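PDB 2XHS: nuclear hormone receptor FTZ-F1 from Drosophila melanogaster, which acts in transcription as an NR5A-class nuclear receptor whose ligand-binding domain binds a peptide of Fushi tarazu. Local coordinates for residues 57-62 and 86-91; 69-74 and 154-159; 99-104 and 136-141; 145-150 and 190-195. One frame throughout, in Å; residues are numbered along the deposited sequence.

Interaction 1: 57-62 and 86-91; sequences QNLFSQ and HSWSDM
In the helical sandwich of the nuclear-receptor ligand-binding domain, Leu59 and Gln62 of helix 47-67 pack against Trp88 and Met91 of helix 77-102, beside the groove that takes the bound peptide. The two segments cross steeply, at 112°, with their axes 10.9 Å apart. Leu59 sends one branch across: its CD2 lies 3.8 Å from Trp88 CE3, approaching the benzo part of the indole obliquely. Gln62 is the longer reach. Its CG stands anti to the backbone N (chi1 -174°) and the chain runs on extended, carrying the carboxamide between the two partners on the facing helix. Gln62 OE1 rests 3.1 Å from Trp88 CA, and the selenomethionine Met91, bent along its chain, brings its CE methyl 3.2 Å from the same oxygen. Exchanging Gln62 for an alanine would probably open a gap between the helices and leave the methyl of Met91 without its partner in segment 57-62. Trp88 also touches Met238 and Leu239, and Leu59 touches Leu234, all on the C-terminal helix 234-240, consistent with the activation helix that lines one side of the peptide groove; Phe60 packs on an apolar side chain of the peptide. No hydrogen bond joins the two segments, so between them the contact rests on van der Waals packing, the Gln62 amide oxygen lying against carbon atoms.

Interaction 2: 69-74 and 154-159; sequences TVFFKD and MKFLIL
Phe71 and Phe156 make the aromatic core of this contact, in which the turn after helix 47-67 lies against the end of helix 148-159. The edge of the Phe71 ring is directed at the face of Phe156 in an offset edge-to-face pair, centroids 5.8 Å apart and planes at 63°. Phe156 CG lies anti to its carbonyl carbon (chi1 -76°), which aims the ring out of the helix at the turn. On the rim of that ring, near its plane, sits Thr69 OG1, 3.2 Å from Phe156 CE1. One turn further along the helix, Leu159 and Phe72 reach toward each other from opposite directions, Leu159 CD2 coming 3.7 Å from Phe72 CE1. Phe18 and Trp65 also meet Phe156, so its ring belongs to a larger aromatic cluster. Thr69, Phe72, Phe156 and Leu159 are buried, Phe71 less completely, whereas the other side of the turn is loose: Val70, Lys73 and Asp74 are exposed to solvent, and the side chains of Lys73 and Asp74 stay clear of the helix. No hydrogen bond crosses the contact. Phe72 also touches Leu83 of helix 77-102, and its carbonyl takes a weak bond from Gln80. With Trp65 ahead of the turn and Gln80 and Leu83 beyond it, the sequence matches the nuclear-receptor signature, the stretch that ties the helices on both its sides into the core of the ligand-binding domain.

Interaction 3: 99-104 and 136-141; sequences HRIHNG and ELQNKL
Arg100 and Gln138 supply the polar half of this contact, Ile101 with Gln138 and Leu141 the apolar half. On the polar side, Arg100 NH1 donates to Gln138 OE1 at 2.7 Å with an N-H...O angle of 158°, although the model crowds that oxygen and its exact place is less sure. The oxygen comes to the edge of the guanidinium, close to its plane, while the amide plane is turned 67° from it and the two side chains cross at about a right angle. Arg100 has further partners: its NH1 also bonds Asn135 just before the segment, and its NH2 forms a salt bridge with Asp107, so its charge is paired with Asp107 while NH1 serves two amide oxygens. On the apolar side, the Gln138 chain does the touching. Its CG, anti to the backbone N (chi1 -169°), runs alongside Ile101 in the opposite sense and comes 3.5 Å from Ile101 CD1. The same methyl reaches Leu141 CB more loosely, at 4.4 Å. Gln138 thus serves both sorts of contact, methylene against isoleucine and amide oxygen against arginine. Leu97, a turn earlier on helix 77-102, adds to the packing round Gln138 and Leu141. The arrangement joins the C-terminal end of helix 77-102 to helix 135-143 over a connection containing the short antiparallel pair 108-110 and 116-118, a layout familiar from nuclear-receptor ligand-binding domains.

Interaction 4: 145-150 and 190-195; sequences KFDMGD and TCYPSV
Asp150 OD2 is gripped by Asp147 N, at 2.9 Å and 148°, and by the ammonium of Lys198, at the start of helix 148-159, where Asp147 also meets Tyr192 across the contact. Asp147 is the N-cap of that helix, and Asp150 N bonds back to its OD1, completing a capping box. The other carboxylate oxygen accepts from the phenol: Tyr192 OH to Asp147 OD2 is 2.6 Å, near the ring plane, the carboxylate turned 61° from the ring. Both carboxylate oxygens of Asp147 are crowded in the model and less surely placed. Tyr192 CG sits anti to its carbonyl carbon (chi1 -66°), sending the ring inward from the type I turn 192-195. Lys145, ending a Schellman motif, brings its CB 3.9 Å from Tyr192 CE1 and its CG 4.1 Å from Val195 CG2. A phenylalanine in place of Tyr192 would probably keep the packing on Lys145 but leave Asp147 OD2 without this donor. Lys198, paired with Asp150 and in a cation-pi contact with Tyr192, probably offsets part of the negative charge of the two aspartates.

Overall arrangement
The four contacts lie in one ligand-binding domain and draw repeatedly on the same helices. Interactions 1 and 3 come in series along helix 77-102, their centres 19 Å apart; interactions 2 and 4 have centres 21 Å apart and use opposite ends of helix 148-159. Along the chain, interaction 2 crosses both 1 and 4, while 3 lies within its span. Interactions 1 and 2, centres 13 Å apart, touch where Met91 and Asp90 pack on Lys155 and Ile158. Interactions 3 and 4, 14 Å apart, meet through Phe146 at His102. The touching contacts thus run from the buried centre near the peptide site, at interaction 1, through helix 148-159 to interaction 4, 25 Å away between centres.

Interaction 1: 57-62 and 86-91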
loop_
_atom_site.group_PDB
_atom_site.type_symbol
_atom_site.label_atom_id
_atom_site.label_comp_id
_atom_site.label_asym_id
_atom_site.label_seq_id
_atom_site.Cartn_x
_atom_site.Cartn_y
_atom_site.Cartn_z
ATOM N N GLN A 57 -9.149 -2.242 -7.692
ATOM C CA GLN A 57 -8.709 -1.043 -8.339
ATOM C C GLN A 57 -7.404 -0.605 -7.775
ATOM O O GLN A 57 -6.555 -0.131 -8.463
ATOM C CB GLN A 57 -9.736 0.030 -8.107
ATOM C CG GLN A 57 -9.490 1.321 -8.800
ATOM C CD GLN A 57 -10.516 2.356 -8.452
ATOM O OE1 GLN A 57 -10.783 2.608 -7.294
ATOM N NE2 GLN A 57 -11.095 2.961 -9.454
ATOM N N ASN A 58 -7.254 -0.756 -6.486
ATOM C CA ASN A 58 -6.073 -0.297 -5.821
ATOM C C ASN A 58 -4.902 -1.006 -6.363
ATOM O O ASN A 58 -3.855 -0.459 -6.535
ATOM C CB ASN A 58 -6.157 -0.599 -4.347
ATOM C CG ASN A 58 -6.951 0.396 -3.614
ATOM O OD1 ASN A 58 -7.341 1.388 -4.161
ATOM N ND2 ASN A 58 -7.175 0.156 -2.362
ATOM N N LEU A 59 -5.095 -2.266 -6.623
ATOM C CA LEU A 59 -4.029 -3.071 -7.112
ATOM C C LEU A 59 -3.564 -2.586 -8.430
ATOM O O LEU A 59 -2.409 -2.581 -8.696
ATOM C CB LEU A 59 -4.499 -4.486 -7.241
ATOM C CG LEU A 59 -4.636 -5.178 -5.917
ATOM C CD1 LEU A 59 -5.082 -6.551 -6.146
ATOM C CD2 LEU A 59 -3.328 -5.197 -5.288
ATOM N N PHE A 60 -4.472 -2.187 -9.279
ATOM C CA PHE A 60 -4.096 -1.736 -10.579
ATOM C C PHE A 60 -3.248 -0.533 -10.449
ATOM O O PHE A 60 -2.276 -0.372 -11.132
ATOM C CB PHE A 60 -5.325 -1.340 -11.334
ATOM C CG PHE A 60 -6.013 -2.462 -11.983
ATOM C CD1 PHE A 60 -5.569 -2.963 -13.152
ATOM C CD2 PHE A 60 -7.131 -2.997 -11.436
ATOM C CE1 PHE A 60 -6.215 -3.969 -13.744
ATOM C CE2 PHE A 60 -7.769 -4.000 -12.046
ATOM C CZ PHE A 60 -7.306 -4.487 -13.193
ATOM N N SER A 61 -3.664 0.356 -9.591
ATOM C CA SER A 61 -2.921 1.555 -9.366
ATOM C C SER A 61 -1.588 1.244 -8.765
ATOM O O SER A 61 -0.630 1.906 -9.009
ATOM C CB SER A 61 -3.715 2.524 -8.526
ATOM O OG SER A 61 -3.865 2.021 -7.239
ATOM N N GLN A 62 -1.543 0.228 -7.945
ATOM C CA GLN A 62 -0.315 -0.171 -7.316
ATOM C C GLN A 62 0.677 -0.621 -8.328
ATOM O O GLN A 62 1.824 -0.315 -8.266
ATOM C CB GLN A 62 -0.616 -1.336 -6.431
ATOM C CG GLN A 62 0.503 -1.778 -5.600
ATOM C CD GLN A 62 0.042 -2.695 -4.548
ATOM O OE1 GLN A 62 0.494 -3.811 -4.462
ATOM N NE2 GLN A 62 -0.867 -2.233 -3.734
ATOM N N HIS A 86 4.451 -10.639 -4.072
ATOM C CA HIS A 86 4.806 -10.829 -2.693
ATOM C C HIS A 86 4.220 -9.867 -1.706
ATOM O O HIS A 86 3.816 -10.241 -0.637
ATOM C CB HIS A 86 6.305 -10.780 -2.568
ATOM C CG HIS A 86 6.816 -11.319 -1.279
ATOM N ND1 HIS A 86 7.433 -10.535 -0.340
ATOM C CD2 HIS A 86 6.799 -12.564 -0.769
ATOM C CE1 HIS A 86 7.774 -11.270 0.692
ATOM N NE2 HIS A 86 7.400 -12.506 0.457
ATOM N N SER A 87 4.240 -8.599 -2.029
ATOM C CA SER A 87 3.826 -7.617 -1.079
ATOM C C SER A 87 2.700 -6.756 -1.438
ATOM O O SER A 87 2.660 -5.690 -0.972
ATOM C CB SER A 87 4.968 -6.718 -0.749
ATOM O OG SER A 87 5.893 -6.770 -1.784
ATOM N N TRP A 88 1.779 -7.164 -2.264
ATOM C CA TRP A 88 0.692 -6.270 -2.585
ATOM C C TRP A 88 -0.119 -5.986 -1.375
ATOM O O TRP A 88 -0.586 -4.914 -1.186
ATOM C CB TRP A 88 -0.182 -6.851 -3.670
ATOM C CG TRP A 88 -0.731 -8.123 -3.333
ATOM C CD1 TRP A 88 -0.151 -9.293 -3.503
ATOM C CD2 TRP A 88 -1.992 -8.377 -2.762
ATOM N NE1 TRP A 88 -0.949 -10.280 -3.085
ATOM C CE2 TRP A 88 -2.103 -9.739 -2.622
ATOM C CE3 TRP A 88 -3.045 -7.578 -2.355
ATOM C CZ2 TRP A 88 -3.195 -10.324 -2.090
ATOM C CZ3 TRP A 88 -4.118 -8.155 -1.837
ATOM C CH2 TRP A 88 -4.202 -9.512 -1.716
ATOM N N SER A 89 -0.300 -7.000 -0.571
ATOM C CA SER A 89 -1.051 -6.900 0.636
ATOM C C SER A 89 -0.360 -5.981 1.556
ATOM O O SER A 89 -0.967 -5.226 2.224
ATOM C CB SER A 89 -1.174 -8.255 1.274
ATOM O OG SER A 89 -0.006 -8.988 1.078
ATOM N N ASP A 90 0.940 -6.058 1.603
ATOM C CA ASP A 90 1.694 -5.241 2.488
ATOM C C ASP A 90 1.582 -3.791 2.199
ATOM O O ASP A 90 1.540 -3.007 3.090
ATOM C CB ASP A 90 3.135 -5.648 2.433
ATOM C CG ASP A 90 3.488 -6.603 3.491
ATOM O OD1 ASP A 90 3.100 -7.752 3.385
ATOM O OD2 ASP A 90 4.169 -6.207 4.427
HETATM N N MSE A 91 1.593 -3.424 0.941
HETATM C CA MSE A 91 1.431 -2.052 0.559
HETATM C C MSE A 91 0.101 -1.484 0.861
HETATM O O MSE A 91 -0.002 -0.358 1.194
HETATM C CB MSE A 91 1.787 -1.830 -0.873
HETATM C CG MSE A 91 3.035 -1.044 -1.036
HETATM SE SE MSE A 91 4.196 -1.900 -2.239
HETATM C CE MSE A 91 3.118 -2.225 -3.706
#

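Interaction 2: 69-74 and 154-159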
loop_
_atom_site.group_PDB
_atom_site.type_symbol
_atom_site.label_atom_id
_atom_site.label_comp_id
_atom_site.label_asym_id
_atom_site.label_seq_id
_atom_site.Cartn_x
_atom_site.Cartn_y
_atom_site.Cartn_z
ATOM N N THR A 69 8.281 3.188 -11.555
ATOM C CA THR A 69 9.319 3.326 -10.582
ATOM C C THR A 69 10.671 3.248 -11.191
ATOM O O THR A 69 10.912 2.542 -12.144
ATOM C CB THR A 69 9.280 2.216 -9.633
ATOM O OG1 THR A 69 8.859 2.711 -8.370
ATOM C CG2 THR A 69 10.644 1.668 -9.521
ATOM N N VAL A 70 11.586 3.984 -10.617
ATOM C CA VAL A 70 12.891 4.051 -11.189
ATOM C C VAL A 70 13.536 2.697 -11.181
ATOM O O VAL A 70 14.183 2.315 -12.130
ATOM C CB VAL A 70 13.738 5.056 -10.436
ATOM C CG1 VAL A 70 13.454 4.954 -8.990
ATOM C CG2 VAL A 70 15.170 4.799 -10.691
ATOM N N PHE A 71 13.419 1.987 -10.083
ATOM C CA PHE A 71 14.016 0.678 -9.967
ATOM C C PHE A 71 13.442 -0.420 -10.813
ATOM O O PHE A 71 14.142 -1.258 -11.312
ATOM C CB PHE A 71 13.992 0.280 -8.536
ATOM C CG PHE A 71 14.617 1.267 -7.670
ATOM C CD1 PHE A 71 15.945 1.212 -7.418
ATOM C CD2 PHE A 71 13.890 2.268 -7.133
ATOM C CE1 PHE A 71 16.527 2.122 -6.627
ATOM C CE2 PHE A 71 14.469 3.178 -6.347
ATOM C CZ PHE A 71 15.790 3.110 -6.093
ATOM N N PHE A 72 12.139 -0.427 -10.947
ATOM C CA PHE A 72 11.479 -1.434 -11.721
ATOM C C PHE A 72 11.896 -1.334 -13.137
ATOM O O PHE A 72 11.971 -2.303 -13.829
ATOM C CB PHE A 72 9.994 -1.257 -11.647
ATOM C CG PHE A 72 9.329 -2.212 -10.752
ATOM C CD1 PHE A 72 9.786 -2.420 -9.502
ATOM C CD2 PHE A 72 8.233 -2.890 -11.161
ATOM C CE1 PHE A 72 9.173 -3.287 -8.709
ATOM C CE2 PHE A 72 7.634 -3.745 -10.355
ATOM C CZ PHE A 72 8.099 -3.939 -9.132
ATOM N N LYS A 73 12.214 -0.144 -13.568
ATOM C CA LYS A 73 12.478 0.073 -14.954
ATOM C C LYS A 73 13.603 -0.827 -15.378
ATOM O O LYS A 73 13.652 -1.299 -16.497
ATOM C CB LYS A 73 12.854 1.523 -15.175
ATOM C CG LYS A 73 11.801 2.489 -14.696
ATOM C CD LYS A 73 11.962 3.849 -15.342
ATOM C CE LYS A 73 10.611 4.495 -15.574
ATOM N NZ LYS A 73 10.692 5.957 -15.805
ATOM N N ASP A 74 14.496 -1.097 -14.462
ATOM C CA ASP A 74 15.684 -1.838 -14.765
ATOM C C ASP A 74 15.437 -3.280 -14.546
ATOM O O ASP A 74 16.346 -4.065 -14.479
ATOM C CB ASP A 74 16.786 -1.396 -13.847
ATOM C CG ASP A 74 17.060 0.046 -13.970
ATOM O OD1 ASP A 74 16.442 0.666 -14.839
ATOM O OD2 ASP A 74 17.915 0.549 -13.238
HETATM N N MSE A 154 9.355 3.693 2.732
HETATM C CA MSE A 154 8.902 2.461 3.292
HETATM C C MSE A 154 8.222 1.602 2.294
HETATM O O MSE A 154 8.231 0.423 2.411
HETATM C CB MSE A 154 8.030 2.715 4.480
HETATM C CG MSE A 154 8.818 2.844 5.693
HETATM SE SE MSE A 154 7.724 3.143 7.112
HETATM C CE MSE A 154 7.635 4.938 6.971
ATOM N N LYS A 155 7.601 2.214 1.320
ATOM C CA LYS A 155 6.950 1.505 0.258
ATOM C C LYS A 155 7.928 0.766 -0.609
ATOM O O LYS A 155 7.731 -0.351 -0.963
ATOM C CB LYS A 155 6.173 2.496 -0.565
ATOM C CG LYS A 155 4.741 2.156 -0.656
ATOM C CD LYS A 155 4.054 2.887 -1.712
ATOM C CE LYS A 155 2.927 2.051 -2.192
ATOM N NZ LYS A 155 2.171 2.735 -3.231
ATOM N N PHE A 156 8.992 1.433 -0.970
ATOM C CA PHE A 156 10.050 0.829 -1.710
ATOM C C PHE A 156 10.714 -0.220 -0.903
ATOM O O PHE A 156 11.138 -1.212 -1.406
ATOM C CB PHE A 156 11.061 1.856 -2.095
ATOM C CG PHE A 156 10.634 2.697 -3.206
ATOM C CD1 PHE A 156 10.660 2.229 -4.478
ATOM C CD2 PHE A 156 10.198 3.958 -2.989
ATOM C CE1 PHE A 156 10.264 3.003 -5.493
ATOM C CE2 PHE A 156 9.800 4.726 -4.011
ATOM C CZ PHE A 156 9.833 4.247 -5.254
ATOM N N LEU A 157 10.841 0.026 0.371
ATOM C CA LEU A 157 11.495 -0.924 1.181
ATOM C C LEU A 157 10.698 -2.158 1.143
ATOM O O LEU A 157 11.218 -3.230 1.086
ATOM C CB LEU A 157 11.565 -0.417 2.585
ATOM C CG LEU A 157 12.716 0.528 2.730
ATOM C CD1 LEU A 157 13.001 0.742 4.125
ATOM C CD2 LEU A 157 13.855 -0.084 2.083
ATOM N N ILE A 158 9.403 -2.013 1.242
ATOM C CA ILE A 158 8.555 -3.167 1.209
ATOM C C ILE A 158 8.613 -3.861 -0.102
ATOM O O ILE A 158 8.734 -5.041 -0.166
ATOM C CB ILE A 158 7.142 -2.727 1.414
ATOM C CG1 ILE A 158 6.997 -2.134 2.782
ATOM C CG2 ILE A 158 6.214 -3.833 1.308
ATOM C CD1 ILE A 158 5.611 -1.811 3.132
ATOM N N LEU A 159 8.464 -3.105 -1.160
ATOM C CA LEU A 159 8.479 -3.628 -2.494
ATOM C C LEU A 159 9.777 -4.205 -2.946
ATOM O O LEU A 159 9.829 -5.235 -3.537
ATOM C CB LEU A 159 8.146 -2.503 -3.440
ATOM C CG LEU A 159 8.025 -2.807 -4.915
ATOM C CD1 LEU A 159 6.747 -3.433 -5.186
ATOM C CD2 LEU A 159 8.111 -1.565 -5.654
#

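Interaction 3: 99-104 and 136-141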
loop_
_atom_site.group_PDB
_atom_site.type_symbol
_atom_site.label_atom_id
_atom_site.label_comp_id
_atom_site.label_asym_id
_atom_site.label_seq_id
_atom_site.Cartn_x
_atom_site.Cartn_y
_atom_site.Cartn_z
ATOM N N HIS A 99 -3.126 7.206 4.498
ATOM C CA HIS A 99 -4.296 8.019 4.350
ATOM C C HIS A 99 -5.047 8.290 5.595
ATOM O O HIS A 99 -5.616 9.316 5.773
ATOM C CB HIS A 99 -5.174 7.433 3.287
ATOM C CG HIS A 99 -4.567 7.519 1.940
ATOM N ND1 HIS A 99 -4.514 8.684 1.230
ATOM C CD2 HIS A 99 -3.940 6.599 1.193
ATOM C CE1 HIS A 99 -3.900 8.474 0.092
ATOM N NE2 HIS A 99 -3.543 7.214 0.043
ATOM N N ARG A 100 -5.105 7.305 6.441
ATOM C CA ARG A 100 -5.832 7.447 7.641
ATOM C C ARG A 100 -5.173 8.503 8.445
ATOM O O ARG A 100 -5.820 9.255 9.116
ATOM C CB ARG A 100 -5.823 6.146 8.389
ATOM C CG ARG A 100 -7.137 5.760 8.907
ATOM C CD ARG A 100 -6.981 4.947 10.123
ATOM N NE ARG A 100 -8.245 4.716 10.794
ATOM C CZ ARG A 100 -8.351 4.409 12.067
ATOM N NH1 ARG A 100 -7.281 4.289 12.799
ATOM N NH2 ARG A 100 -9.520 4.208 12.598
ATOM N N ILE A 101 -3.861 8.518 8.440
ATOM C CA ILE A 101 -3.162 9.502 9.221
ATOM C C ILE A 101 -2.934 10.804 8.538
ATOM O O ILE A 101 -3.235 11.833 9.068
ATOM C CB ILE A 101 -1.777 9.052 9.539
ATOM C CG1 ILE A 101 -1.762 8.087 10.695
ATOM C CG2 ILE A 101 -1.004 10.206 9.948
ATOM C CD1 ILE A 101 -0.588 7.236 10.725
ATOM N N HIS A 102 -2.326 10.769 7.379
ATOM C CA HIS A 102 -2.054 11.971 6.636
ATOM C C HIS A 102 -3.215 12.732 6.080
ATOM O O HIS A 102 -3.195 13.920 6.067
ATOM C CB HIS A 102 -1.116 11.675 5.501
ATOM C CG HIS A 102 0.159 11.049 5.922
ATOM N ND1 HIS A 102 0.850 11.454 7.028
ATOM C CD2 HIS A 102 0.885 10.064 5.368
ATOM C CE1 HIS A 102 1.931 10.725 7.159
ATOM N NE2 HIS A 102 1.981 9.881 6.156
ATOM N N ASN A 103 -4.202 12.041 5.554
ATOM C CA ASN A 103 -5.284 12.672 4.837
ATOM C C ASN A 103 -6.653 12.637 5.436
ATOM O O ASN A 103 -7.610 12.937 4.785
ATOM C CB ASN A 103 -5.335 12.125 3.440
ATOM C CG ASN A 103 -4.028 12.187 2.777
ATOM O OD1 ASN A 103 -3.425 13.209 2.731
ATOM N ND2 ASN A 103 -3.582 11.095 2.249
ATOM N N GLY A 104 -6.737 12.236 6.680
ATOM C CA GLY A 104 -7.979 12.204 7.394
ATOM C C GLY A 104 -9.104 11.381 6.869
ATOM O O GLY A 104 -10.239 11.758 6.991
ATOM N N GLU A 136 -2.711 0.111 16.817
ATOM C CA GLU A 136 -1.523 0.155 17.583
ATOM C C GLU A 136 -0.437 0.660 16.701
ATOM O O GLU A 136 0.383 1.404 17.124
ATOM C CB GLU A 136 -1.210 -1.230 18.071
ATOM C CG GLU A 136 -0.424 -1.239 19.322
ATOM C CD GLU A 136 0.052 -2.597 19.659
ATOM O OE1 GLU A 136 -0.775 -3.519 19.663
ATOM O OE2 GLU A 136 1.247 -2.739 19.939
ATOM N N LEU A 137 -0.410 0.214 15.467
ATOM C CA LEU A 137 0.576 0.672 14.517
ATOM C C LEU A 137 0.422 2.116 14.181
ATOM O O LEU A 137 1.368 2.834 14.114
ATOM C CB LEU A 137 0.508 -0.163 13.252
ATOM C CG LEU A 137 0.779 -1.650 13.370
ATOM C CD1 LEU A 137 0.693 -2.237 12.034
ATOM C CD2 LEU A 137 2.122 -1.903 13.911
ATOM N N GLN A 138 -0.799 2.552 13.988
ATOM C CA GLN A 138 -1.027 3.925 13.636
ATOM C C GLN A 138 -0.509 4.805 14.710
ATOM O O GLN A 138 0.039 5.820 14.438
ATOM C CB GLN A 138 -2.501 4.216 13.464
ATOM C CG GLN A 138 -2.745 5.556 12.844
ATOM C CD GLN A 138 -4.168 5.908 12.679
ATOM O OE1 GLN A 138 -4.873 5.290 11.938
ATOM N NE2 GLN A 138 -4.587 6.934 13.337
ATOM N N ASN A 139 -0.714 4.430 15.952
ATOM C CA ASN A 139 -0.177 5.179 17.056
ATOM C C ASN A 139 1.326 5.186 17.110
ATOM O O ASN A 139 1.929 6.175 17.413
ATOM C CB ASN A 139 -0.707 4.626 18.353
ATOM C CG ASN A 139 -2.057 5.140 18.681
ATOM O OD1 ASN A 139 -2.355 6.298 18.462
ATOM N ND2 ASN A 139 -2.881 4.294 19.247
ATOM N N LYS A 140 1.939 4.053 16.855
ATOM C CA LYS A 140 3.368 3.974 16.919
ATOM C C LYS A 140 3.938 4.877 15.896
ATOM O O LYS A 140 4.891 5.551 16.136
ATOM C CB LYS A 140 3.811 2.564 16.617
ATOM C CG LYS A 140 4.016 1.677 17.793
ATOM C CD LYS A 140 4.270 0.297 17.343
ATOM C CE LYS A 140 4.861 -0.532 18.398
ATOM N NZ LYS A 140 4.702 -1.929 18.049
ATOM N N LEU A 141 3.352 4.841 14.721
ATOM C CA LEU A 141 3.795 5.635 13.607
ATOM C C LEU A 141 3.666 7.085 13.829
ATOM O O LEU A 141 4.526 7.817 13.475
ATOM C CB LEU A 141 3.029 5.257 12.364
ATOM C CG LEU A 141 3.611 4.103 11.574
ATOM C CD1 LEU A 141 2.733 3.778 10.475
ATOM C CD2 LEU A 141 4.893 4.491 11.020
#

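Interaction 4: 145-150 and 190-195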
loop_
_atom_site.group_PDB
_atom_site.type_symbol
_atom_site.label_atom_id
_atom_site.label_comp_id
_atom_site.label_asym_id
_atom_site.label_seq_id
_atom_site.Cartn_x
_atom_site.Cartn_y
_atom_site.Cartn_z
ATOM N N LYS A 145 6.294 10.610 14.226
ATOM C CA LYS A 145 6.164 11.649 13.253
ATOM C C LYS A 145 6.211 11.157 11.840
ATOM O O LYS A 145 6.776 11.780 10.997
ATOM C CB LYS A 145 7.250 12.651 13.465
ATOM C CG LYS A 145 7.430 13.034 14.879
ATOM C CD LYS A 145 6.515 14.145 15.234
ATOM C CE LYS A 145 6.683 14.613 16.654
ATOM N NZ LYS A 145 7.646 15.714 16.764
ATOM N N PHE A 146 5.518 10.077 11.569
ATOM C CA PHE A 146 5.495 9.475 10.264
ATOM C C PHE A 146 5.084 10.522 9.281
ATOM O O PHE A 146 4.070 11.130 9.436
ATOM C CB PHE A 146 4.407 8.415 10.333
ATOM C CG PHE A 146 4.231 7.605 9.096
ATOM C CD1 PHE A 146 5.284 7.045 8.468
ATOM C CD2 PHE A 146 2.987 7.366 8.606
ATOM C CE1 PHE A 146 5.093 6.305 7.378
ATOM C CE2 PHE A 146 2.813 6.630 7.525
ATOM C CZ PHE A 146 3.857 6.107 6.906
ATOM N N ASP A 147 5.864 10.730 8.245
ATOM C CA ASP A 147 5.558 11.771 7.303
ATOM C C ASP A 147 5.485 11.260 5.901
ATOM O O ASP A 147 5.675 10.118 5.668
ATOM C CB ASP A 147 6.518 12.939 7.426
ATOM C CG ASP A 147 7.713 12.762 6.635
ATOM O OD1 ASP A 147 7.716 11.806 5.896
ATOM O OD2 ASP A 147 8.630 13.562 6.718
HETATM N N MSE A 148 5.181 12.127 4.964
HETATM C CA MSE A 148 5.030 11.725 3.597
HETATM C C MSE A 148 6.318 11.154 3.091
HETATM O O MSE A 148 6.336 10.255 2.319
HETATM C CB MSE A 148 4.619 12.914 2.761
HETATM C CG MSE A 148 4.611 12.713 1.261
HETATM SE SE MSE A 148 3.164 11.779 0.546
HETATM C CE MSE A 148 2.806 12.770 -0.932
ATOM N N GLY A 149 7.419 11.700 3.529
ATOM C CA GLY A 149 8.699 11.197 3.122
ATOM C C GLY A 149 9.009 9.813 3.593
ATOM O O GLY A 149 9.542 9.028 2.881
ATOM N N ASP A 150 8.672 9.542 4.828
ATOM C CA ASP A 150 8.880 8.261 5.405
ATOM C C ASP A 150 8.084 7.234 4.691
ATOM O O ASP A 150 8.537 6.169 4.444
ATOM C CB ASP A 150 8.391 8.282 6.832
ATOM C CG ASP A 150 9.169 9.173 7.688
ATOM O OD1 ASP A 150 10.370 9.178 7.561
ATOM O OD2 ASP A 150 8.602 9.847 8.521
ATOM N N THR A 190 18.704 14.207 9.368
ATOM C CA THR A 190 18.658 15.600 9.048
ATOM C C THR A 190 17.383 16.315 9.393
ATOM O O THR A 190 17.399 17.421 9.876
ATOM C CB THR A 190 18.849 15.771 7.605
ATOM O OG1 THR A 190 19.858 14.881 7.183
ATOM C CG2 THR A 190 19.310 17.116 7.329
ATOM N N CYS A 191 16.263 15.705 9.063
ATOM C CA CYS A 191 14.989 16.353 9.250
ATOM C C CYS A 191 14.235 16.039 10.513
ATOM O O CYS A 191 13.365 16.767 10.869
ATOM C CB CYS A 191 14.117 16.132 8.030
ATOM S SG CYS A 191 14.817 16.734 6.546
ATOM N N TYR A 192 14.546 14.958 11.192
ATOM C CA TYR A 192 13.894 14.702 12.454
ATOM C C TYR A 192 14.870 14.301 13.522
ATOM O O TYR A 192 14.785 13.228 14.042
ATOM C CB TYR A 192 12.881 13.594 12.309
ATOM C CG TYR A 192 11.718 13.928 11.440
ATOM C CD1 TYR A 192 10.604 14.517 11.949
ATOM C CD2 TYR A 192 11.724 13.617 10.116
ATOM C CE1 TYR A 192 9.566 14.798 11.169
ATOM C CE2 TYR A 192 10.697 13.910 9.343
ATOM C CZ TYR A 192 9.623 14.495 9.872
ATOM O OH TYR A 192 8.579 14.769 9.073
ATOM N N PRO A 193 15.776 15.189 13.855
ATOM C CA PRO A 193 16.833 14.950 14.815
ATOM C C PRO A 193 16.322 14.675 16.185
ATOM O O PRO A 193 16.897 13.956 16.946
ATOM C CB PRO A 193 17.535 16.270 14.814
ATOM C CG PRO A 193 17.398 16.703 13.502
ATOM C CD PRO A 193 16.066 16.386 13.080
ATOM N N SER A 194 15.235 15.324 16.489
ATOM C CA SER A 194 14.580 15.255 17.756
ATOM C C SER A 194 13.993 13.913 18.081
ATOM O O SER A 194 13.818 13.572 19.225
ATOM C CB SER A 194 13.509 16.303 17.778
ATOM O OG SER A 194 13.050 16.530 16.470
ATOM N N VAL A 195 13.656 13.158 17.067
ATOM C CA VAL A 195 13.042 11.884 17.284
ATOM C C VAL A 195 14.121 10.847 17.291
ATOM O O VAL A 195 14.733 10.581 16.302
ATOM C CB VAL A 195 12.062 11.596 16.174
ATOM C CG1 VAL A 195 11.057 10.624 16.611
ATOM C CG2 VAL A 195 11.384 12.818 15.806
#